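Side-chain contacts in serine protease inhibitor (Schistosoma haematobium, PDB 3STO), which probably inhibits serine-type endopeptidases, acting as a serpin: residues 239-244 / 270-275; 146-151 / 157-162; 281-286 / 386-391. All blocks are in the same frame, centred on the assembly; numbering follows the deposited sequence.

Contact 1: 239-244 / 270-275; sequences EGFEIV and TELLNG
Apolar contact between Phe-241, Ile-243 and Leu-272 joins the strand to the short helix. A single methyl group does most of the work: Leu-272 CD1 arrives obliquely at the far end of the Phe-241 ring and lies 3.6 Å from CZ, with CE1 and CE2 only slightly farther away. Phe-241 CG sits between its own backbone N and carbonyl carbon (chi1 58°), which turns the ring toward the helix. Leu-272 CD1 also lies 4.2 Å from Ile-243 CD1. Phe-241 and Ile-243 are alternate residues of one strand, so both face the helix, and one leucine methyl, CD1, can meet both at once, while CD2 packs on Tyr-282. This is the serpin arrangement in which the small helix 269-273 packs on strand 241-247 of sheet B. Just before Phe-241, a G1 beta bulge opposite Phe-236 places Gly-240 at positive phi, a conformation that glycine adopts easily.

Within 270-275, Asn-274 ND2 donates to Glu-271 OE2 over 3.1 Å, a bent bond (141°) that reaches the carboxylate from above its plane. Gly-275, also at positive phi, leads the chain out of the helix, and Asn-276 donates to both side chains, ND2 to Glu-271 OE1 and N to Asn-274 OD1.

Contact 2: 146-151 / 157-162; sequences KQVDFS and TVDIND
Val-148 and Asp-159 pass each other in opposite directions, the valine reaching out from the end of a strand and the aspartate from the side of a helix. Val-148 starts from a CB directed at the helix and divides there into two methyl groups with different tasks. Val-148 CG2 makes the contact across to the helix: it lies 3.5 Å from Asp-159 OD2 and 3.9 Å from Asp-159 CB, so it runs along the aspartate from its root to one carboxylate oxygen. This is van der Waals contact, with the polar end of a partly exposed aspartate lying beside a hydrocarbon. Val-148 CG1 turns back to its own segment and rests over the centre of the Phe-150 ring, 3.6 Å above the ring plane. A short beta-branched residue suits this place, because it fills two directions at once without a long side chain.

Phe-150, held down on one face by that methyl group, uses its rim for the second contact. Ile-160 CD1 comes to the ring edge, near its plane, 4.1 Å from Phe-150 CE1, and the two side chains cross at about a right angle. Ile-160 has CG1 beside its backbone N (chi1 -72°), which carries CD1 to the ring although its CB does not point straight at the strand segment. The backbone N of Phe-150 bonds to Glu-124 OE1, tying the loop after the strand to strand 112-124.

In serpin terms, helix 153-167 corresponds to helix F, and strand 143-148 to an edge strand of sheet A. The strand runs parallel to strand 112-124, whose Phe-122 touches both Phe-150 and Ile-160, while Ala-156, earlier in the helix, touches Val-148 and Phe-150; the helix is thereby seated against the sheet.

Contact 3: 281-286 / 386-391; sequences EYVKNL and YDQQLT
Val-283 and Tyr-386 approach head-on from opposite directions, and the phenol ring turns one of its faces to the valine. Val-283 CG2 stands almost exactly over the ring centre, 4.1 Å from the centroid and only 6° off the ring normal, a CH-pi contact. The other methyl group is displaced toward the rim, where Val-283 CG1 comes to 3.5 Å from Tyr-386 CE2. With CG1 anti to the backbone N (chi1 176°) and CG2 beside that N, the two branches are spread like a fork over the ring. A beta-branched residue is apt for this: both methyl groups sit one bond from CB and can spread over a flat aromatic face.

The ring meets a different kind of group at its edge. Gln-388 OE1 lies in the ring plane, 4.0 Å from Tyr-386 CE2, and it is also 4.4 Å from Val-283 CG1, so the exposed glutamine borders the contact at its margin.

Beyond the tyrosine the chain turns sharply, and Asp-387 organises the turn. Asp-387 OD1 accepts from Gln-389 N at 2.9 Å, making an Asx turn, and from Leu-390 N at 3.1 Å, the latter meeting the carboxylate from above its plane. The same oxygen forms a salt bridge with Arg-252 NE, which should favour the ionised acid; aspartate is short enough to serve both the backbone and the arginine.

Val-283 belongs to helix 279-283, which lies against sheet B of the serpin fold. Tyr-386 comes from strand 381-387, paired antiparallel with strand 253-260, where it touches Thr-254 and Val-256; it also packs against Leu-279 and Ser-280 of the same helix.

In the fold
From the N terminus, contact 2 comes first, closing a very short link between strand 143-148 and the helix that follows it. Contact 1 spans 25 intervening residues, from strand 241-247 through strand 253-260 to helix 269-273. Contact 3 opens later and closes the longest loop, bringing helix 279-283 to strand 381-387 near the C terminus. The three follow in series, neither nesting nor crossing. Contact 2 stands apart, its centre about 40 Å from each of the others, across the chain's centre. Contacts 1 and 3 adjoin through Tyr-282, which packs on Phe-241 and Leu-272 and probably hydrogen-bonds Glu-239, so consecutive helices share one seat on sheet B.

Contact 1: 239-244 / 270-275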
loop_
_atom_site.group_PDB
_atom_site.type_symbol
_atom_site.label_atom_id
_atom_site.label_comp_id
_atom_site.label_asym_id
_atom_site.label_seq_id
_atom_site.Cartn_x
_atom_site.Cartn_y
_atom_site.Cartn_z
ATOM N N GLU A 239 -15.656 -20.047 -4.738
ATOM C CA GLU A 239 -15.297 -18.687 -5.112
ATOM C C GLU A 239 -14.519 -18.654 -6.424
ATOM O O GLU A 239 -14.184 -17.600 -6.931
ATOM C CB GLU A 239 -14.479 -18.025 -4.000
ATOM C CG GLU A 239 -15.206 -17.959 -2.669
ATOM C CD GLU A 239 -14.937 -19.137 -1.754
ATOM O OE1 GLU A 239 -14.679 -20.266 -2.240
ATOM O OE2 GLU A 239 -14.997 -18.932 -0.534
ATOM N N GLY A 240 -14.206 -19.817 -6.960
ATOM C CA GLY A 240 -13.491 -19.892 -8.217
ATOM C C GLY A 240 -12.017 -19.534 -8.227
ATOM O O GLY A 240 -11.496 -19.125 -9.276
ATOM N N PHE A 241 -11.324 -19.716 -7.094
ATOM C CA PHE A 241 -9.859 -19.501 -7.071
ATOM C C PHE A 241 -9.061 -20.452 -6.151
ATOM O O PHE A 241 -9.616 -21.242 -5.388
ATOM C CB PHE A 241 -9.559 -18.033 -6.745
ATOM C CG PHE A 241 -10.147 -17.567 -5.424
ATOM C CD1 PHE A 241 -9.636 -18.030 -4.201
ATOM C CD2 PHE A 241 -11.174 -16.656 -5.394
ATOM C CE1 PHE A 241 -10.152 -17.601 -2.986
ATOM C CE2 PHE A 241 -11.704 -16.220 -4.183
ATOM C CZ PHE A 241 -11.202 -16.705 -2.972
ATOM N N GLU A 242 -7.749 -20.366 -6.240
ATOM C CA GLU A 242 -6.871 -21.115 -5.357
ATOM C C GLU A 242 -5.801 -20.154 -4.887
ATOM O O GLU A 242 -5.537 -19.160 -5.553
ATOM C CB GLU A 242 -6.263 -22.374 -6.052
ATOM C CG GLU A 242 -5.549 -22.129 -7.407
ATOM C CD GLU A 242 -5.157 -23.441 -8.186
ATOM O OE1 GLU A 242 -5.225 -24.564 -7.623
ATOM O OE2 GLU A 242 -4.760 -23.356 -9.377
ATOM N N ILE A 243 -5.167 -20.465 -3.758
ATOM C CA ILE A 243 -4.250 -19.545 -3.131
ATOM C C ILE A 243 -3.008 -20.262 -2.624
ATOM O O ILE A 243 -3.116 -21.362 -2.093
ATOM C CB ILE A 243 -4.978 -18.838 -1.921
ATOM C CG1 ILE A 243 -6.175 -18.022 -2.407
ATOM C CG2 ILE A 243 -4.015 -17.968 -1.088
ATOM C CD1 ILE A 243 -6.897 -17.284 -1.310
ATOM N N VAL A 244 -1.840 -19.634 -2.782
ATOM C CA VAL A 244 -0.631 -20.055 -2.110
ATOM C C VAL A 244 -0.112 -18.901 -1.314
ATOM O O VAL A 244 -0.362 -17.751 -1.649
ATOM C CB VAL A 244 0.557 -20.557 -3.052
ATOM C CG1 VAL A 244 0.233 -21.901 -3.662
ATOM C CG2 VAL A 244 0.920 -19.520 -4.112
ATOM N N THR A 270 -11.707 -10.811 -7.003
ATOM C CA THR A 270 -11.927 -9.367 -6.895
ATOM C C THR A 270 -12.495 -8.984 -5.538
ATOM O O THR A 270 -12.193 -7.941 -5.028
ATOM C CB THR A 270 -12.919 -8.875 -7.950
ATOM O OG1 THR A 270 -14.026 -9.793 -8.024
ATOM C CG2 THR A 270 -12.249 -8.790 -9.282
ATOM N N GLU A 271 -13.334 -9.839 -4.977
ATOM C CA GLU A 271 -13.818 -9.660 -3.631
ATOM C C GLU A 271 -12.727 -9.679 -2.496
ATOM O O GLU A 271 -12.903 -9.078 -1.449
ATOM C CB GLU A 271 -14.960 -10.638 -3.380
ATOM C CG GLU A 271 -16.104 -10.505 -4.417
ATOM C CD GLU A 271 -16.583 -9.050 -4.643
ATOM O OE1 GLU A 271 -17.248 -8.483 -3.742
ATOM O OE2 GLU A 271 -16.299 -8.467 -5.723
ATOM N N LEU A 272 -11.602 -10.340 -2.715
ATOM C CA LEU A 272 -10.489 -10.240 -1.785
ATOM C C LEU A 272 -9.698 -8.956 -1.989
ATOM O O LEU A 272 -9.198 -8.397 -1.018
ATOM C CB LEU A 272 -9.547 -11.445 -1.900
ATOM C CG LEU A 272 -10.089 -12.755 -1.339
ATOM C CD1 LEU A 272 -9.296 -13.882 -1.916
ATOM C CD2 LEU A 272 -10.016 -12.761 0.154
ATOM N N LEU A 273 -9.563 -8.517 -3.245
ATOM C CA LEU A 273 -8.892 -7.262 -3.541
ATOM C C LEU A 273 -9.704 -6.062 -2.991
ATOM O O LEU A 273 -9.140 -5.146 -2.388
ATOM C CB LEU A 273 -8.610 -7.117 -5.043
ATOM C CG LEU A 273 -7.810 -5.853 -5.409
ATOM C CD1 LEU A 273 -6.359 -5.972 -4.959
ATOM C CD2 LEU A 273 -7.883 -5.525 -6.908
ATOM N N ASN A 274 -11.026 -6.073 -3.162
ATOM C CA ASN A 274 -11.823 -4.952 -2.697
ATOM C C ASN A 274 -12.193 -5.048 -1.203
ATOM O O ASN A 274 -12.768 -4.122 -0.647
ATOM C CB ASN A 274 -13.063 -4.725 -3.583
ATOM C CG ASN A 274 -14.092 -5.831 -3.469
ATOM O OD1 ASN A 274 -14.185 -6.523 -2.460
ATOM N ND2 ASN A 274 -14.877 -6.004 -4.519
ATOM N N GLY A 275 -11.850 -6.169 -0.564
ATOM C CA GLY A 275 -12.089 -6.349 0.856
ATOM C C GLY A 275 -13.473 -6.859 1.270
ATOM O O GLY A 275 -13.725 -7.047 2.451
#

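Contact 2: 146-151 / 157-162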
loop_
_atom_site.group_PDB
_atom_site.type_symbol
_atom_site.label_atom_id
_atom_site.label_comp_id
_atom_site.label_asym_id
_atom_site.label_seq_id
_atom_site.Cartn_x
_atom_site.Cartn_y
_atom_site.Cartn_z
ATOM N N LYS A 146 8.278 19.816 4.353
ATOM C CA LYS A 146 9.224 20.461 3.455
ATOM C C LYS A 146 8.557 21.669 2.829
ATOM O O LYS A 146 7.528 21.575 2.174
ATOM C CB LYS A 146 9.696 19.495 2.367
ATOM C CG LYS A 146 10.263 18.145 2.885
ATOM C CD LYS A 146 11.745 18.227 3.229
ATOM N N GLN A 147 9.136 22.830 3.042
ATOM C CA GLN A 147 8.572 24.007 2.429
ATOM C C GLN A 147 9.229 24.164 1.076
ATOM O O GLN A 147 10.385 23.765 0.877
ATOM C CB GLN A 147 8.743 25.211 3.343
ATOM C CG GLN A 147 8.497 24.829 4.796
ATOM C CD GLN A 147 8.567 26.016 5.733
ATOM O OE1 GLN A 147 8.198 27.135 5.358
ATOM N NE2 GLN A 147 9.048 25.781 6.958
ATOM N N VAL A 148 8.474 24.728 0.144
ATOM C CA VAL A 148 8.762 24.569 -1.267
ATOM C C VAL A 148 8.145 25.738 -2.014
ATOM O O VAL A 148 7.136 26.286 -1.586
ATOM C CB VAL A 148 8.166 23.204 -1.770
ATOM C CG1 VAL A 148 7.507 23.332 -3.123
ATOM C CG2 VAL A 148 9.225 22.106 -1.754
ATOM N N ASP A 149 8.752 26.129 -3.125
ATOM C CA ASP A 149 8.239 27.259 -3.875
ATOM C C ASP A 149 7.333 26.773 -4.986
ATOM O O ASP A 149 7.805 26.490 -6.092
ATOM C CB ASP A 149 9.389 28.095 -4.456
ATOM C CG ASP A 149 8.894 29.290 -5.272
ATOM O OD1 ASP A 149 8.032 30.044 -4.769
ATOM O OD2 ASP A 149 9.356 29.470 -6.421
ATOM N N PHE A 150 6.034 26.670 -4.705
ATOM C CA PHE A 150 5.083 26.187 -5.728
ATOM C C PHE A 150 4.810 27.211 -6.842
ATOM O O PHE A 150 4.018 26.952 -7.751
ATOM C CB PHE A 150 3.751 25.687 -5.115
ATOM C CG PHE A 150 3.862 24.358 -4.388
ATOM C CD1 PHE A 150 4.304 23.217 -5.061
ATOM C CD2 PHE A 150 3.493 24.243 -3.038
ATOM C CE1 PHE A 150 4.394 21.999 -4.400
ATOM C CE2 PHE A 150 3.578 23.018 -2.358
ATOM C CZ PHE A 150 4.030 21.901 -3.039
ATOM N N SER A 151 5.459 28.371 -6.766
ATOM C CA SER A 151 5.277 29.412 -7.777
ATOM C C SER A 151 6.252 29.182 -8.923
ATOM O O SER A 151 5.964 29.499 -10.072
ATOM C CB SER A 151 5.461 30.812 -7.170
ATOM O OG SER A 151 6.801 31.043 -6.765
ATOM N N THR A 157 8.837 20.910 -8.592
ATOM C CA THR A 157 8.869 19.575 -9.154
ATOM C C THR A 157 10.168 18.827 -8.782
ATOM O O THR A 157 10.120 17.702 -8.285
ATOM C CB THR A 157 8.686 19.645 -10.677
ATOM O OG1 THR A 157 7.675 18.716 -11.090
ATOM C CG2 THR A 157 9.998 19.349 -11.404
ATOM N N VAL A 158 11.315 19.469 -8.994
ATOM C CA VAL A 158 12.619 18.906 -8.631
ATOM C C VAL A 158 12.660 18.447 -7.173
ATOM O O VAL A 158 12.848 17.260 -6.902
ATOM C CB VAL A 158 13.782 19.905 -8.927
ATOM C CG1 VAL A 158 15.074 19.471 -8.238
ATOM C CG2 VAL A 158 13.982 20.042 -10.426
ATOM N N ASP A 159 12.470 19.387 -6.249
ATOM C CA ASP A 159 12.418 19.089 -4.819
ATOM C C ASP A 159 11.638 17.823 -4.496
ATOM O O ASP A 159 12.141 16.925 -3.817
ATOM C CB ASP A 159 11.814 20.266 -4.042
ATOM C CG ASP A 159 12.839 21.343 -3.707
ATOM O OD1 ASP A 159 13.857 21.473 -4.436
ATOM O OD2 ASP A 159 12.617 22.064 -2.707
ATOM N N ILE A 160 10.407 17.756 -4.977
ATOM C CA ILE A 160 9.563 16.608 -4.702
ATOM C C ILE A 160 10.152 15.319 -5.284
ATOM O O ILE A 160 10.322 14.328 -4.566
ATOM C CB ILE A 160 8.143 16.818 -5.234
ATOM C CG1 ILE A 160 7.423 17.853 -4.362
ATOM C CG2 ILE A 160 7.399 15.513 -5.196
ATOM C CD1 ILE A 160 6.110 18.331 -4.920
ATOM N N ASN A 161 10.471 15.344 -6.579
ATOM C CA ASN A 161 11.071 14.191 -7.262
ATOM C C ASN A 161 12.283 13.707 -6.509
ATOM O O ASN A 161 12.485 12.507 -6.366
ATOM C CB ASN A 161 11.435 14.501 -8.723
ATOM C CG ASN A 161 10.211 14.510 -9.655
ATOM O OD1 ASN A 161 9.149 13.977 -9.329
ATOM N ND2 ASN A 161 10.374 15.101 -10.826
ATOM N N ASP A 162 13.065 14.638 -5.979
ATOM C CA ASP A 162 14.235 14.251 -5.197
ATOM C C ASP A 162 13.866 13.550 -3.912
ATOM O O ASP A 162 14.497 12.562 -3.538
ATOM C CB ASP A 162 15.138 15.448 -4.898
ATOM C CG ASP A 162 15.860 15.951 -6.142
ATOM O OD1 ASP A 162 16.043 15.150 -7.091
ATOM O OD2 ASP A 162 16.235 17.145 -6.176
#

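Contact 3: 281-286 / 386-391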
loop_
_atom_site.group_PDB
_atom_site.type_symbol
_atom_site.label_atom_id
_atom_site.label_comp_id
_atom_site.label_asym_id
_atom_site.label_seq_id
_atom_site.Cartn_x
_atom_site.Cartn_y
_atom_site.Cartn_z
ATOM N N GLU A 281 -9.292 -14.734 6.755
ATOM C CA GLU A 281 -10.139 -15.927 6.832
ATOM C C GLU A 281 -9.742 -16.984 5.824
ATOM O O GLU A 281 -9.934 -18.167 6.088
ATOM C CB GLU A 281 -11.624 -15.577 6.621
ATOM C CG GLU A 281 -12.206 -14.694 7.734
ATOM C CD GLU A 281 -13.692 -14.412 7.567
ATOM O OE1 GLU A 281 -14.338 -15.136 6.776
ATOM O OE2 GLU A 281 -14.215 -13.469 8.226
ATOM N N TYR A 282 -9.215 -16.549 4.665
ATOM C CA TYR A 282 -8.713 -17.465 3.644
ATOM C C TYR A 282 -7.334 -17.931 4.011
ATOM O O TYR A 282 -7.036 -19.112 3.918
ATOM C CB TYR A 282 -8.737 -16.838 2.239
ATOM C CG TYR A 282 -10.143 -16.706 1.766
ATOM C CD1 TYR A 282 -10.954 -15.689 2.245
ATOM C CD2 TYR A 282 -10.696 -17.642 0.941
ATOM C CE1 TYR A 282 -12.293 -15.573 1.854
ATOM C CE2 TYR A 282 -12.027 -17.554 0.542
ATOM C CZ TYR A 282 -12.828 -16.514 1.002
ATOM O OH TYR A 282 -14.154 -16.412 0.608
ATOM N N VAL A 283 -6.483 -17.006 4.431
ATOM C CA VAL A 283 -5.123 -17.377 4.784
ATOM C C VAL A 283 -5.085 -18.390 5.940
ATOM O O VAL A 283 -4.258 -19.317 5.928
ATOM C CB VAL A 283 -4.249 -16.117 5.027
ATOM C CG1 VAL A 283 -2.832 -16.482 5.486
ATOM C CG2 VAL A 283 -4.169 -15.292 3.749
ATOM N N LYS A 284 -6.005 -18.246 6.905
ATOM C CA LYS A 284 -6.091 -19.186 8.024
ATOM C C LYS A 284 -6.410 -20.610 7.569
ATOM O O LYS A 284 -6.037 -21.553 8.243
ATOM C CB LYS A 284 -7.123 -18.743 9.069
ATOM N N ASN A 285 -7.088 -20.775 6.437
ATOM C CA ASN A 285 -7.472 -22.114 5.984
ATOM C C ASN A 285 -6.554 -22.817 4.975
ATOM O O ASN A 285 -6.871 -23.897 4.475
ATOM C CB ASN A 285 -8.936 -22.134 5.512
ATOM C CG ASN A 285 -9.920 -21.898 6.665
ATOM O OD1 ASN A 285 -9.630 -22.215 7.827
ATOM N ND2 ASN A 285 -11.076 -21.331 6.348
ATOM N N LEU A 286 -5.404 -22.231 4.690
ATOM C CA LEU A 286 -4.472 -22.891 3.789
ATOM C C LEU A 286 -3.729 -24.051 4.504
ATOM O O LEU A 286 -3.474 -23.974 5.690
ATOM C CB LEU A 286 -3.479 -21.851 3.249
ATOM C CG LEU A 286 -4.093 -20.592 2.643
ATOM C CD1 LEU A 286 -3.031 -19.613 2.198
ATOM C CD2 LEU A 286 -5.019 -20.974 1.492
ATOM N N TYR A 386 1.031 -9.961 2.792
ATOM C CA TYR A 386 0.103 -10.153 3.894
ATOM C C TYR A 386 0.889 -10.099 5.202
ATOM O O TYR A 386 1.969 -10.685 5.300
ATOM C CB TYR A 386 -0.607 -11.509 3.736
ATOM C CG TYR A 386 -1.538 -11.910 4.861
ATOM C CD1 TYR A 386 -2.752 -11.267 5.051
ATOM C CD2 TYR A 386 -1.201 -12.940 5.736
ATOM C CE1 TYR A 386 -3.612 -11.632 6.070
ATOM C CE2 TYR A 386 -2.053 -13.313 6.769
ATOM C CZ TYR A 386 -3.264 -12.645 6.937
ATOM O OH TYR A 386 -4.136 -13.005 7.952
ATOM N N ASP A 387 0.338 -9.389 6.192
ATOM C CA ASP A 387 0.962 -9.244 7.514
ATOM C C ASP A 387 0.338 -10.203 8.531
ATOM O O ASP A 387 -0.849 -10.100 8.840
ATOM C CB ASP A 387 0.844 -7.805 7.984
ATOM C CG ASP A 387 1.612 -7.541 9.275
ATOM O OD1 ASP A 387 1.685 -8.425 10.169
ATOM O OD2 ASP A 387 2.130 -6.419 9.397
ATOM N N GLN A 388 1.134 -11.139 9.057
ATOM C CA GLN A 388 0.569 -12.261 9.818
ATOM C C GLN A 388 0.264 -11.876 11.236
ATOM O O GLN A 388 -0.476 -12.558 11.938
ATOM C CB GLN A 388 1.466 -13.505 9.779
ATOM C CG GLN A 388 1.776 -13.945 8.374
ATOM C CD GLN A 388 1.542 -15.417 8.155
ATOM O OE1 GLN A 388 0.431 -15.945 8.365
ATOM N NE2 GLN A 388 2.588 -16.101 7.738
ATOM N N GLN A 389 0.822 -10.756 11.653
ATOM C CA GLN A 389 0.527 -10.247 12.972
ATOM C C GLN A 389 -0.721 -9.350 12.942
ATOM O O GLN A 389 -1.688 -9.579 13.674
ATOM C CB GLN A 389 1.753 -9.529 13.510
ATOM C CG GLN A 389 1.609 -9.063 14.922
ATOM C CD GLN A 389 2.852 -8.405 15.366
ATOM O OE1 GLN A 389 3.951 -8.983 15.222
ATOM N NE2 GLN A 389 2.727 -7.157 15.854
ATOM N N LEU A 390 -0.724 -8.364 12.049
ATOM C CA LEU A 390 -1.901 -7.532 11.862
ATOM C C LEU A 390 -3.058 -8.284 11.210
ATOM O O LEU A 390 -4.166 -7.779 11.171
ATOM C CB LEU A 390 -1.547 -6.317 11.028
ATOM C CG LEU A 390 -0.405 -5.451 11.564
ATOM C CD1 LEU A 390 -0.195 -4.268 10.638
ATOM C CD2 LEU A 390 -0.677 -4.974 12.978
ATOM N N THR A 391 -2.794 -9.497 10.715
ATOM C CA THR A 391 -3.744 -10.261 9.891
ATOM C C THR A 391 -4.462 -9.429 8.815
ATOM O O THR A 391 -5.689 -9.474 8.678
ATOM C CB THR A 391 -4.764 -11.077 10.725
ATOM O OG1 THR A 391 -5.497 -10.191 11.575
ATOM C CG2 THR A 391 -4.048 -12.096 11.578
#